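Long-range contacts in structural protein VP1 (PDB 4U60), which forms the pentameric jelly-roll capsomer of the polyomavirus coat and binds sialylated glycans such as the GM1 oligosaccharide, probably for attachment to host cells: residues 59-63 and 154-158; 128-134 and 202-208; 139-144 and 176-181; 143-149 and 167-173. All blocks are in the same frame, centred on the assembly; numbering follows the deposited sequence.

Contact 1 (59-63 and 154-158); sequences KPTSG and SANDK. With SIA (N-acetyl-alpha-neuraminic acid), chain G.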
# COMPACT_ATOMS: atom_id res chain seq x y z
N LYS C 59 -25.69 -20.16 -17.04
CA LYS C 59 -26.92 -19.39 -17.15
C LYS C 59 -27.24 -18.79 -15.78
O LYS C 59 -27.89 -19.43 -14.95
CB LYS C 59 -28.05 -20.29 -17.63
CG LYS C 59 -29.33 -19.56 -17.93
CD LYS C 59 -30.36 -20.51 -18.49
CE LYS C 59 -31.68 -19.79 -18.71
NZ LYS C 59 -32.69 -20.65 -19.36
N PRO C 60 -26.75 -17.58 -15.54
CA PRO C 60 -27.03 -16.99 -14.23
C PRO C 60 -28.51 -16.85 -13.95
O PRO C 60 -29.30 -16.59 -14.87
CB PRO C 60 -26.35 -15.61 -14.28
CG PRO C 60 -26.03 -15.38 -15.73
CD PRO C 60 -25.88 -16.72 -16.36
N THR C 61 -28.90 -17.07 -12.70
CA THR C 61 -30.28 -16.90 -12.32
C THR C 61 -30.65 -15.43 -12.40
O THR C 61 -29.79 -14.52 -12.36
CB THR C 61 -30.54 -17.43 -10.91
OG1 THR C 61 -29.70 -16.74 -9.97
CG2 THR C 61 -30.26 -18.94 -10.84
N SER C 62 -31.95 -15.18 -12.50
CA SER C 62 -32.44 -13.82 -12.51
C SER C 62 -32.11 -13.14 -11.19
O SER C 62 -32.43 -13.65 -10.11
CB SER C 62 -33.95 -13.77 -12.73
OG SER C 62 -34.36 -12.43 -12.91
N GLY C 63 -31.44 -11.99 -11.29
CA GLY C 63 -31.13 -11.20 -10.12
C GLY C 63 -29.82 -11.50 -9.42
O GLY C 63 -29.54 -10.88 -8.40
N SER C 154 -30.58 -15.41 -20.68
CA SER C 154 -32.02 -15.49 -20.95
C SER C 154 -32.93 -15.73 -19.73
O SER C 154 -34.16 -15.70 -19.89
CB SER C 154 -32.30 -16.52 -22.03
OG SER C 154 -32.05 -17.83 -21.58
N ALA C 155 -32.38 -15.98 -18.55
CA ALA C 155 -33.23 -16.03 -17.35
C ALA C 155 -33.79 -14.64 -17.00
O ALA C 155 -34.73 -14.53 -16.22
CB ALA C 155 -32.46 -16.62 -16.18
N ASN C 156 -33.20 -13.58 -17.56
CA ASN C 156 -33.64 -12.22 -17.28
C ASN C 156 -33.62 -11.39 -18.55
O ASN C 156 -32.58 -10.85 -18.92
CB ASN C 156 -32.79 -11.55 -16.17
CG ASN C 156 -33.30 -10.17 -15.79
OD1 ASN C 156 -34.31 -9.69 -16.34
ND2 ASN C 156 -32.63 -9.52 -14.85
N ASP C 157 -34.77 -11.29 -19.21
CA ASP C 157 -34.83 -10.55 -20.47
C ASP C 157 -34.81 -9.02 -20.29
O ASP C 157 -34.87 -8.29 -21.28
CB ASP C 157 -36.05 -10.99 -21.32
CG ASP C 157 -37.38 -10.67 -20.66
OD1 ASP C 157 -37.48 -9.81 -19.77
OD2 ASP C 157 -38.39 -11.30 -21.05
N LYS C 158 -34.73 -8.53 -19.06
CA LYS C 158 -34.59 -7.10 -18.84
C LYS C 158 -33.13 -6.64 -18.90
O LYS C 158 -32.85 -5.44 -18.87
CB LYS C 158 -35.20 -6.70 -17.51
CG LYS C 158 -36.70 -6.91 -17.43
CD LYS C 158 -37.20 -6.40 -16.09
C1 SIA G . -30.63 -22.98 -10.47
C2 SIA G . -30.10 -23.85 -11.60
C3 SIA G . -30.15 -23.08 -12.93
C4 SIA G . -29.04 -22.03 -13.10
C5 SIA G . -27.68 -22.56 -12.69
C6 SIA G . -27.77 -23.23 -11.32
C7 SIA G . -26.46 -23.83 -10.80
C8 SIA G . -26.66 -24.61 -9.49
C9 SIA G . -25.37 -24.77 -8.66
C10 SIA G . -25.77 -21.27 -13.59
C11 SIA G . -24.79 -20.14 -13.37
N5 SIA G . -26.66 -21.50 -12.62
O1A SIA G . -31.61 -22.21 -10.70
O1B SIA G . -30.13 -23.05 -9.32
O4 SIA G . -29.07 -21.66 -14.50
O6 SIA G . -28.76 -24.28 -11.36
O7 SIA G . -25.88 -24.67 -11.79
O8 SIA G . -27.61 -23.94 -8.68
O9 SIA G . -25.04 -23.54 -7.97
O10 SIA G . -25.77 -21.91 -14.63
O HOH W 1 -31.57 -20.94 -22.10
O HOH W 2 -29.62 -16.05 -17.47
O HOH W 3 -36.73 -12.34 -14.41
O HOH W 4 -30.40 -10.91 -13.75
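Ala155 turns its methyl toward 59-63, and CB meets the carbonyl oxygen of Pro60 at 3.4 Å. A side chain this small lets the two loops come close. Lys59 supplies the longer apolar arm: with CG anti to the backbone N (chi1 -173°) and the rest of the chain extended, it reaches out to Ser154, bringing CE to 3.5 Å from Ser154 OG. At the other end Ser62 OG lies 3.7 Å from Asn156 CB.

The polar joints across the contact are made through water. One water accepts from the backbone N of Ala155 and donates to Pro60 O at 2.7 Å; a second accepts a hydrogen bond from Lys59 NZ and donates one to Ser154 OG, whose stronger partner is Asp152. A third accepts from both Gly63 N and Asn156 ND2, the latter at 2.8 Å. The Asn156 amide oxygen, OD1, accepts from Lys158 N in an Asx turn, which suits asparagine to this bend.

Sialic acid is held by the Lys59 backbone: N donates to O10 at 3.0 Å, and O accepts from O4 at 2.6 Å. Thr50 and Val51, with Arg114 of a second subunit, bond the same sugar.

Segment 59-63 belongs to the loop between strands 12-29 and 69-74, segment 154-158 to that between strands 141-144 and 177-179; this surface contact joins them.

Contact 2 (128-134 and 202-208); sequences MNFHMFA and RYYGSYT. With EDO (1,2-ethanediol), chain S.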
# COMPACT_ATOMS: atom_id res chain seq x y z
N MET C 128 -14.53 -9.58 -3.00
CA MET C 128 -14.37 -8.75 -4.17
C MET C 128 -14.93 -7.33 -4.00
O MET C 128 -16.08 -7.17 -3.57
CB MET C 128 -15.13 -9.43 -5.31
CG MET C 128 -14.96 -8.72 -6.61
SD MET C 128 -16.20 -9.23 -7.81
CE MET C 128 -15.85 -10.95 -7.95
N ASN C 129 -14.11 -6.33 -4.35
CA ASN C 129 -14.54 -4.95 -4.42
C ASN C 129 -14.39 -4.45 -5.84
O ASN C 129 -13.41 -4.77 -6.52
CB ASN C 129 -13.77 -4.04 -3.47
CG ASN C 129 -14.46 -3.90 -2.12
OD1 ASN C 129 -14.94 -2.81 -1.77
ND2 ASN C 129 -14.59 -5.01 -1.40
N PHE C 130 -15.38 -3.69 -6.29
CA PHE C 130 -15.37 -3.09 -7.62
C PHE C 130 -16.01 -1.73 -7.49
O PHE C 130 -17.15 -1.63 -7.05
CB PHE C 130 -16.10 -3.98 -8.64
CG PHE C 130 -16.24 -3.37 -10.01
CD1 PHE C 130 -15.14 -3.25 -10.85
CD2 PHE C 130 -17.47 -2.92 -10.47
CE1 PHE C 130 -15.29 -2.70 -12.12
CE2 PHE C 130 -17.61 -2.37 -11.73
CZ PHE C 130 -16.52 -2.25 -12.55
N HIS C 131 -15.27 -0.69 -7.86
CA HIS C 131 -15.71 0.69 -7.70
C HIS C 131 -15.40 1.47 -8.94
O HIS C 131 -14.24 1.55 -9.35
CB HIS C 131 -15.05 1.35 -6.49
CG HIS C 131 -15.34 0.62 -5.23
ND1 HIS C 131 -16.53 0.77 -4.57
CD2 HIS C 131 -14.67 -0.36 -4.59
CE1 HIS C 131 -16.57 -0.06 -3.54
NE2 HIS C 131 -15.46 -0.76 -3.53
N MET C 132 -16.44 2.02 -9.54
CA MET C 132 -16.21 2.90 -10.65
C MET C 132 -17.27 3.98 -10.71
O MET C 132 -18.37 3.84 -10.19
CB MET C 132 -16.12 2.13 -11.96
CG MET C 132 -17.45 1.57 -12.43
SD MET C 132 -18.48 2.76 -13.34
CE MET C 132 -17.61 3.02 -14.88
N PHE C 133 -16.87 5.12 -11.26
CA PHE C 133 -17.85 6.15 -11.56
C PHE C 133 -17.42 6.86 -12.84
O PHE C 133 -16.26 6.80 -13.26
CB PHE C 133 -18.06 7.15 -10.41
CG PHE C 133 -16.90 8.08 -10.17
CD1 PHE C 133 -15.84 7.71 -9.36
CD2 PHE C 133 -16.88 9.33 -10.76
CE1 PHE C 133 -14.78 8.56 -9.13
CE2 PHE C 133 -15.79 10.18 -10.54
CZ PHE C 133 -14.75 9.79 -9.72
N ALA C 134 -18.40 7.48 -13.48
CA ALA C 134 -18.18 8.21 -14.70
C ALA C 134 -19.11 9.41 -14.73
O ALA C 134 -20.27 9.33 -14.26
CB ALA C 134 -18.42 7.32 -15.90
N ARG C 202 -15.48 11.33 -18.38
CA ARG C 202 -14.33 10.89 -17.58
C ARG C 202 -14.79 9.72 -16.75
O ARG C 202 -15.84 9.77 -16.13
CB ARG C 202 -13.87 12.01 -16.65
CG ARG C 202 -13.68 13.35 -17.32
CD ARG C 202 -12.66 13.31 -18.46
NE ARG C 202 -12.54 14.66 -18.98
CZ ARG C 202 -12.97 15.09 -20.17
NH1 ARG C 202 -13.46 14.26 -21.10
NH2 ARG C 202 -12.86 16.37 -20.42
N TYR C 203 -14.00 8.65 -16.73
CA TYR C 203 -14.33 7.50 -15.87
C TYR C 203 -13.11 7.02 -15.08
O TYR C 203 -11.97 7.22 -15.49
CB TYR C 203 -14.96 6.32 -16.66
CG TYR C 203 -14.10 5.77 -17.78
CD1 TYR C 203 -13.10 4.83 -17.53
CD2 TYR C 203 -14.31 6.16 -19.09
CE1 TYR C 203 -12.32 4.32 -18.56
CE2 TYR C 203 -13.55 5.66 -20.14
CZ TYR C 203 -12.55 4.75 -19.87
OH TYR C 203 -11.78 4.26 -20.89
N TYR C 204 -13.40 6.45 -13.91
CA TYR C 204 -12.38 6.04 -12.95
C TYR C 204 -12.87 4.76 -12.35
O TYR C 204 -13.99 4.71 -11.85
CB TYR C 204 -12.19 7.09 -11.83
CG TYR C 204 -12.10 8.51 -12.32
CD1 TYR C 204 -13.25 9.20 -12.70
CD2 TYR C 204 -10.89 9.15 -12.43
CE1 TYR C 204 -13.18 10.50 -13.18
CE2 TYR C 204 -10.81 10.47 -12.90
CZ TYR C 204 -11.97 11.13 -13.27
OH TYR C 204 -11.95 12.44 -13.74
N GLY C 205 -12.01 3.75 -12.30
CA GLY C 205 -12.43 2.47 -11.74
C GLY C 205 -11.30 1.70 -11.08
O GLY C 205 -10.12 1.91 -11.38
N SER C 206 -11.69 0.81 -10.17
CA SER C 206 -10.77 -0.10 -9.51
C SER C 206 -11.44 -1.43 -9.22
O SER C 206 -12.66 -1.51 -9.05
CB SER C 206 -10.26 0.49 -8.20
OG SER C 206 -11.31 0.70 -7.30
N TYR C 207 -10.62 -2.46 -9.12
CA TYR C 207 -11.08 -3.80 -8.81
C TYR C 207 -10.06 -4.43 -7.86
O TYR C 207 -8.85 -4.40 -8.14
CB TYR C 207 -11.17 -4.64 -10.08
CG TYR C 207 -11.49 -6.09 -9.88
CD1 TYR C 207 -10.48 -7.04 -9.70
CD2 TYR C 207 -12.81 -6.54 -9.93
CE1 TYR C 207 -10.77 -8.39 -9.54
CE2 TYR C 207 -13.11 -7.89 -9.77
CZ TYR C 207 -12.08 -8.81 -9.58
OH TYR C 207 -12.39 -10.16 -9.46
N THR C 208 -10.54 -4.97 -6.74
CA THR C 208 -9.72 -5.81 -5.88
C THR C 208 -10.45 -7.14 -5.75
O THR C 208 -11.59 -7.17 -5.29
CB THR C 208 -9.57 -5.20 -4.49
OG1 THR C 208 -8.91 -3.94 -4.60
CG2 THR C 208 -8.80 -6.11 -3.58
C1 EDO S . -14.62 16.95 -23.34
O1 EDO S . -13.20 16.87 -23.15
C2 EDO S . -14.98 17.96 -24.44
O2 EDO S . -16.00 17.45 -25.31
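Phe133 and Tyr204 set their rings nearly parallel, planes at 23°, but strongly offset, with little of one ring above the other. Tyr204 CD1 lies over one face of the Phe133 ring, 3.4 Å from CZ. Chi1 of 71° in Phe133, placing CG between its backbone N and carbonyl carbon, bends the ring across to its partner on the neighbouring strand.

Asn129, His131 and Ser206 share this face of the sheet. His131 NE2 donates to Asn129 OD1 at 2.8 Å, almost straight at 174°; the oxygen lies in the imidazole plane and offers an in-plane lone pair. Since ND1 is bonded to Asp248, both ring nitrogens are engaged and the imidazole's rotation is fixed.

On the other face Phe130 and Tyr207 cross at about a right angle, Phe130 CD1 coming to the edge of the tyrosine ring, 4.1 Å from CD2. Met128 reaches the same ring obliquely: CG is 3.8 Å from Tyr207 CE2, and SD makes a Met-aromatic contact. Further along, Met132 CB sits 3.7 Å from Gly205 CA, an approach that suits glycine, which has no side chain to crowd it; at the end the small Ala134 meets Tyr203 through their CB atoms.

Six backbone bonds, two at each hydrogen-bonded pair, hold the strands in register, as in Asn129 N to Thr208 O at 2.8 Å. This antiparallel pairing is part of the viral jelly roll, and residues 204-208 pair in turn with a strand of a second subunit, carrying the sheet across the interface as in polyomavirus VP1 pentamers.

Contact 3 (139-144 and 176-181); sequences PLELQF and YKQKLT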
# COMPACT_ATOMS: atom_id res chain seq x y z
N PRO C 139 -24.12 9.56 -23.01
CA PRO C 139 -24.03 8.25 -22.36
C PRO C 139 -22.64 7.63 -22.40
O PRO C 139 -21.88 7.84 -23.36
CB PRO C 139 -24.99 7.39 -23.16
CG PRO C 139 -26.04 8.37 -23.62
CD PRO C 139 -25.25 9.62 -23.97
N LEU C 140 -22.30 6.93 -21.33
CA LEU C 140 -21.04 6.21 -21.27
C LEU C 140 -21.04 5.19 -22.40
O LEU C 140 -22.00 4.45 -22.56
CB LEU C 140 -20.88 5.52 -19.92
CG LEU C 140 -19.64 4.65 -19.74
CD1 LEU C 140 -18.34 5.46 -19.73
CD2 LEU C 140 -19.74 3.81 -18.47
N GLU C 141 -19.97 5.18 -23.18
CA GLU C 141 -19.84 4.28 -24.31
C GLU C 141 -19.17 3.00 -23.81
O GLU C 141 -18.18 3.05 -23.10
CB GLU C 141 -19.08 4.96 -25.45
CG GLU C 141 -19.94 6.01 -26.11
CD GLU C 141 -19.18 7.07 -26.89
OE1 GLU C 141 -18.25 7.68 -26.32
OE2 GLU C 141 -19.58 7.34 -28.06
N LEU C 142 -19.76 1.87 -24.18
CA LEU C 142 -19.39 0.56 -23.63
C LEU C 142 -18.79 -0.36 -24.69
O LEU C 142 -19.16 -0.30 -25.88
CB LEU C 142 -20.62 -0.14 -23.06
CG LEU C 142 -21.36 0.57 -21.92
CD1 LEU C 142 -22.66 -0.17 -21.61
CD2 LEU C 142 -20.48 0.69 -20.68
N GLN C 143 -17.90 -1.22 -24.21
CA GLN C 143 -17.29 -2.32 -24.97
C GLN C 143 -17.71 -3.61 -24.30
O GLN C 143 -17.66 -3.74 -23.08
CB GLN C 143 -15.77 -2.19 -24.97
CG GLN C 143 -15.01 -3.40 -25.51
CD GLN C 143 -15.24 -3.62 -26.98
OE1 GLN C 143 -15.12 -2.69 -27.80
NE2 GLN C 143 -15.61 -4.83 -27.34
N PHE C 144 -18.17 -4.58 -25.09
CA PHE C 144 -18.46 -5.91 -24.56
C PHE C 144 -17.15 -6.68 -24.39
O PHE C 144 -16.31 -6.74 -25.30
CB PHE C 144 -19.37 -6.65 -25.54
CG PHE C 144 -19.93 -7.95 -25.02
CD1 PHE C 144 -21.01 -7.96 -24.18
CD2 PHE C 144 -19.36 -9.16 -25.39
CE1 PHE C 144 -21.55 -9.14 -23.71
CE2 PHE C 144 -19.89 -10.35 -24.92
CZ PHE C 144 -20.95 -10.34 -24.06
N TYR C 176 -18.84 -5.43 -30.97
CA TYR C 176 -19.75 -5.63 -29.85
C TYR C 176 -19.64 -4.44 -28.88
O TYR C 176 -18.84 -4.43 -27.93
CB TYR C 176 -19.41 -6.93 -29.10
CG TYR C 176 -19.79 -8.23 -29.79
CD1 TYR C 176 -19.06 -8.70 -30.87
CD2 TYR C 176 -20.85 -9.00 -29.33
CE1 TYR C 176 -19.40 -9.88 -31.50
CE2 TYR C 176 -21.19 -10.19 -29.93
CZ TYR C 176 -20.47 -10.64 -31.02
OH TYR C 176 -20.82 -11.83 -31.63
N LYS C 177 -20.42 -3.41 -29.15
CA LYS C 177 -20.41 -2.18 -28.36
C LYS C 177 -21.85 -1.79 -27.97
O LYS C 177 -22.82 -2.40 -28.44
CB LYS C 177 -19.71 -1.07 -29.14
CG LYS C 177 -18.22 -1.32 -29.34
CD LYS C 177 -17.50 -0.19 -30.04
CE LYS C 177 -16.00 -0.43 -30.07
NZ LYS C 177 -15.29 0.82 -30.40
N GLN C 178 -21.98 -0.80 -27.10
CA GLN C 178 -23.28 -0.33 -26.62
C GLN C 178 -23.06 1.02 -25.96
O GLN C 178 -21.93 1.50 -25.88
CB GLN C 178 -23.92 -1.31 -25.62
CG GLN C 178 -25.09 -2.12 -26.17
CD GLN C 178 -26.36 -1.28 -26.28
OE1 GLN C 178 -26.33 -0.05 -26.13
NE2 GLN C 178 -27.49 -1.95 -26.54
N LYS C 179 -24.15 1.61 -25.50
CA LYS C 179 -24.12 2.82 -24.69
C LYS C 179 -24.95 2.58 -23.45
O LYS C 179 -25.99 1.94 -23.52
CB LYS C 179 -24.70 4.01 -25.45
CG LYS C 179 -23.86 4.40 -26.65
CD LYS C 179 -24.34 5.67 -27.30
CE LYS C 179 -23.42 6.05 -28.45
NZ LYS C 179 -23.93 7.25 -29.14
N LEU C 180 -24.49 3.09 -22.33
CA LEU C 180 -25.16 2.91 -21.05
C LEU C 180 -26.34 3.86 -20.94
O LEU C 180 -26.21 5.00 -20.48
CB LEU C 180 -24.17 3.13 -19.91
CG LEU C 180 -24.67 2.96 -18.46
CD1 LEU C 180 -25.48 1.69 -18.29
CD2 LEU C 180 -23.52 3.02 -17.47
N THR C 181 -27.50 3.37 -21.39
CA THR C 181 -28.73 4.17 -21.47
C THR C 181 -29.86 3.71 -20.56
O THR C 181 -30.97 4.25 -20.63
CB THR C 181 -29.23 4.15 -22.92
OG1 THR C 181 -29.39 2.79 -23.33
CG2 THR C 181 -28.23 4.85 -23.86
O HOH W 5 -24.25 6.66 -19.24
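Leu142 and Gln178 form the hydrogen-bonded pair at the middle of this short antiparallel ribbon. Leu142 N donates to Gln178 O at 2.8 Å. The return bond, from Gln178 N to Leu142 O, is longer at 3.1 Å; in both the donor stands above the carbonyl plane. Phe144 N to Tyr176 O extends the pairing at one end. At the Leu140 end only Leu180 N to Leu140 O is direct; the return link is made by a water that accepts from Leu140 N and donates to Leu180 O.

Apolar packing gathers round three leucines. Leu180 CB approaches Leu142 CD1, while the Leu140 and Leu180 branches meet at their CD2 atoms, 4.0 Å apart. Pro139 lays CB against Leu180 O. At the opposite end Phe144 and Tyr176 pack through CB and CB at 3.6 Å, with their rings turned obliquely; the phenylalanine ring is also edge-to-face with Trp191.

Polar side chains occupy the face carrying Glu141, Gln143, Lys177 and Lys179. Glu141 and Lys179 run side by side, their charged ends too far apart for a salt bridge, with OE2 4.5 Å from NZ; the carboxylate instead takes Asn198 N through OE1. Lys177 passes its CE 3.3 Å from Gln143 OE1 on the way to a salt bridge with Asp194. Bending at chi2 (66°) curls Gln143 back, letting NE2 donate to Phe144 O at 2.9 Å.

With strand 191-193 on the far side of 141-144, the pair makes a three-stranded antiparallel sheet, a small addition to the VP1 jelly roll.

Contact 4 (143-149 and 167-173); sequences QFLTGNY and QSTQGLN. With GOL (glycerol), chain M.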
# COMPACT_ATOMS: atom_id res chain seq x y z
N GLN C 143 -17.90 -1.22 -24.21
CA GLN C 143 -17.29 -2.32 -24.97
C GLN C 143 -17.71 -3.61 -24.30
O GLN C 143 -17.66 -3.74 -23.08
CB GLN C 143 -15.77 -2.19 -24.97
CG GLN C 143 -15.01 -3.40 -25.51
CD GLN C 143 -15.24 -3.62 -26.98
OE1 GLN C 143 -15.12 -2.69 -27.80
NE2 GLN C 143 -15.61 -4.83 -27.34
N PHE C 144 -18.17 -4.58 -25.09
CA PHE C 144 -18.46 -5.91 -24.56
C PHE C 144 -17.15 -6.68 -24.39
O PHE C 144 -16.31 -6.74 -25.30
CB PHE C 144 -19.37 -6.65 -25.54
CG PHE C 144 -19.93 -7.95 -25.02
CD1 PHE C 144 -21.01 -7.96 -24.18
CD2 PHE C 144 -19.36 -9.16 -25.39
CE1 PHE C 144 -21.55 -9.14 -23.71
CE2 PHE C 144 -19.89 -10.35 -24.92
CZ PHE C 144 -20.95 -10.34 -24.06
N LEU C 145 -16.99 -7.31 -23.23
CA LEU C 145 -15.87 -8.24 -23.00
C LEU C 145 -16.23 -9.13 -21.84
O LEU C 145 -16.64 -8.63 -20.79
CB LEU C 145 -14.55 -7.51 -22.75
CG LEU C 145 -13.30 -8.40 -22.75
CD1 LEU C 145 -12.07 -7.62 -23.17
CD2 LEU C 145 -13.07 -9.08 -21.42
N THR C 146 -16.12 -10.44 -22.02
CA THR C 146 -16.60 -11.40 -21.04
C THR C 146 -15.57 -12.49 -20.75
O THR C 146 -14.74 -12.84 -21.60
CB THR C 146 -17.91 -12.09 -21.50
OG1 THR C 146 -18.34 -13.03 -20.51
CG2 THR C 146 -17.75 -12.78 -22.86
N GLY C 147 -15.65 -13.04 -19.55
CA GLY C 147 -14.89 -14.21 -19.17
C GLY C 147 -15.35 -15.50 -19.83
O GLY C 147 -14.62 -16.50 -19.81
N ASN C 148 -16.57 -15.50 -20.34
CA ASN C 148 -17.14 -16.71 -20.97
C ASN C 148 -18.10 -16.31 -22.07
O ASN C 148 -19.20 -15.85 -21.81
CB ASN C 148 -17.89 -17.59 -19.93
CG ASN C 148 -18.54 -18.81 -20.57
OD1 ASN C 148 -18.25 -19.17 -21.71
ND2 ASN C 148 -19.44 -19.46 -19.83
N TYR C 149 -17.68 -16.50 -23.32
CA TYR C 149 -18.52 -16.07 -24.44
C TYR C 149 -19.87 -16.73 -24.48
O TYR C 149 -20.82 -16.18 -25.05
CB TYR C 149 -17.80 -16.28 -25.78
CG TYR C 149 -17.81 -17.69 -26.35
CD1 TYR C 149 -16.80 -18.60 -26.03
CD2 TYR C 149 -18.80 -18.11 -27.23
CE1 TYR C 149 -16.78 -19.90 -26.55
CE2 TYR C 149 -18.80 -19.40 -27.76
CZ TYR C 149 -17.78 -20.28 -27.43
OH TYR C 149 -17.78 -21.56 -27.96
N GLN C 167 -16.77 -16.61 -29.82
CA GLN C 167 -15.51 -16.84 -29.14
C GLN C 167 -14.70 -15.57 -28.89
O GLN C 167 -14.04 -15.43 -27.86
CB GLN C 167 -14.65 -17.82 -29.94
CG GLN C 167 -15.07 -19.28 -29.82
CD GLN C 167 -16.16 -19.72 -30.77
OE1 GLN C 167 -16.80 -18.92 -31.48
NE2 GLN C 167 -16.38 -21.03 -30.79
N SER C 168 -14.73 -14.67 -29.85
CA SER C 168 -13.87 -13.49 -29.87
C SER C 168 -14.21 -12.49 -28.79
O SER C 168 -13.40 -11.59 -28.49
CB SER C 168 -13.94 -12.82 -31.23
OG SER C 168 -15.28 -12.41 -31.54
N THR C 169 -15.37 -12.65 -28.15
CA THR C 169 -15.78 -11.71 -27.11
C THR C 169 -15.08 -11.92 -25.76
O THR C 169 -15.30 -11.16 -24.83
CB THR C 169 -17.30 -11.73 -26.88
OG1 THR C 169 -17.69 -13.02 -26.38
CG2 THR C 169 -18.04 -11.37 -28.15
N GLN C 170 -14.21 -12.94 -25.67
CA GLN C 170 -13.32 -13.10 -24.52
C GLN C 170 -12.08 -12.20 -24.62
O GLN C 170 -11.35 -12.05 -23.63
CB GLN C 170 -12.96 -14.57 -24.28
CG GLN C 170 -14.19 -15.36 -23.89
CD GLN C 170 -13.99 -16.83 -23.65
OE1 GLN C 170 -14.97 -17.55 -23.43
NE2 GLN C 170 -12.73 -17.30 -23.68
N GLY C 171 -11.91 -11.60 -25.80
CA GLY C 171 -10.95 -10.53 -26.05
C GLY C 171 -11.74 -9.30 -26.43
O GLY C 171 -12.94 -9.20 -26.12
N LEU C 172 -11.10 -8.37 -27.13
CA LEU C 172 -11.78 -7.15 -27.58
C LEU C 172 -12.22 -7.36 -29.03
O LEU C 172 -11.40 -7.45 -29.94
CB LEU C 172 -10.84 -5.95 -27.44
CG LEU C 172 -11.47 -4.55 -27.44
CD1 LEU C 172 -10.45 -3.52 -26.98
CD2 LEU C 172 -12.06 -4.17 -28.79
N ASN C 173 -13.54 -7.47 -29.22
CA ASN C 173 -14.14 -7.51 -30.54
C ASN C 173 -14.94 -6.20 -30.66
O ASN C 173 -15.97 -6.04 -30.02
CB ASN C 173 -15.04 -8.73 -30.77
CG ASN C 173 -15.68 -8.74 -32.14
OD1 ASN C 173 -15.87 -7.68 -32.75
ND2 ASN C 173 -16.03 -9.92 -32.66
C1 GOL M . -11.85 -21.30 -19.97
O1 GOL M . -12.21 -22.64 -19.56
C2 GOL M . -12.99 -20.65 -20.76
O2 GOL M . -12.52 -20.08 -21.98
C3 GOL M . -13.59 -19.50 -19.98
O3 GOL M . -15.01 -19.65 -19.97
O HOH W 6 -15.30 -8.38 -27.24
O HOH W 7 -20.30 -13.91 -26.71
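Gln143 NE2 donates to two carbonyls, and the one across the contact is Asn173 O, at 3.0 Å. That oxygen lies in the glutamine amide plane, although the nitrogen stands well above the plane of the asparagine carbonyl. The Leu172 side chain crosses that of Gln143 at about a right angle, with CD2 against the amide. A water continues the joint, donating to Phe144 O and Gly171 O while accepting from Asn173 N.

Gln170 is the second polar clasp. Although the bond to CB leads away, CG lies against Thr146 O and the extended glutamine is long enough to bring OE1 to Tyr149 N, 2.9 Å away. The N-H points straight (166°) at an in-plane lone pair, and OE1 sits at the edge of the tyrosine ring. NE2 is bonded to Tyr43 O of a second subunit.

Tyr149 lies flat against Gln167: CA of Gln167 makes a CH-pi contact over one face, 3.9 Å from the centroid, and the glutamine amide stacks on the ring at 26°. Chi1 of 79° swings the ring over this backbone. Tyr149 OH and Gln167 NE2 share Asp41 of the second subunit as polar partner. Thr169 meets the edge of Phe144 with CB, 3.5 Å from CE2, and its carbonyl accepts from Thr146 N at 3.0 Å. Thr146 OG1 accepts from Asn148 N, closing an ST turn.

Segment 143-149 leaves the end of strand 141-144, and the short 3-10 turn 167-170 packs on it within the long loop to strand 177-179, the whole wedged against the neighbouring subunit.

From the N terminus, 59-63 comes first, in the loop between strands 12-29 and 69-74; contact 1 brings it to 154-158, far along the chain. Strand 129-136 then opens the loop that contact 2 closes with strand 201-208. Nested within it is contact 3, between 139-144 and 176-181, and within that contact 4, between 143-149 and 167-173, sharing Gln143 and Phe144. Contact 1 crosses the other three, because 154-158 lies inside all their loops. Leu140 of contact 3 packs on Ala134 and Tyr203 of contact 2, seating the three-stranded sheet on the jelly roll, whereas contact 1 ties the glycan-binding surface to the same excursion.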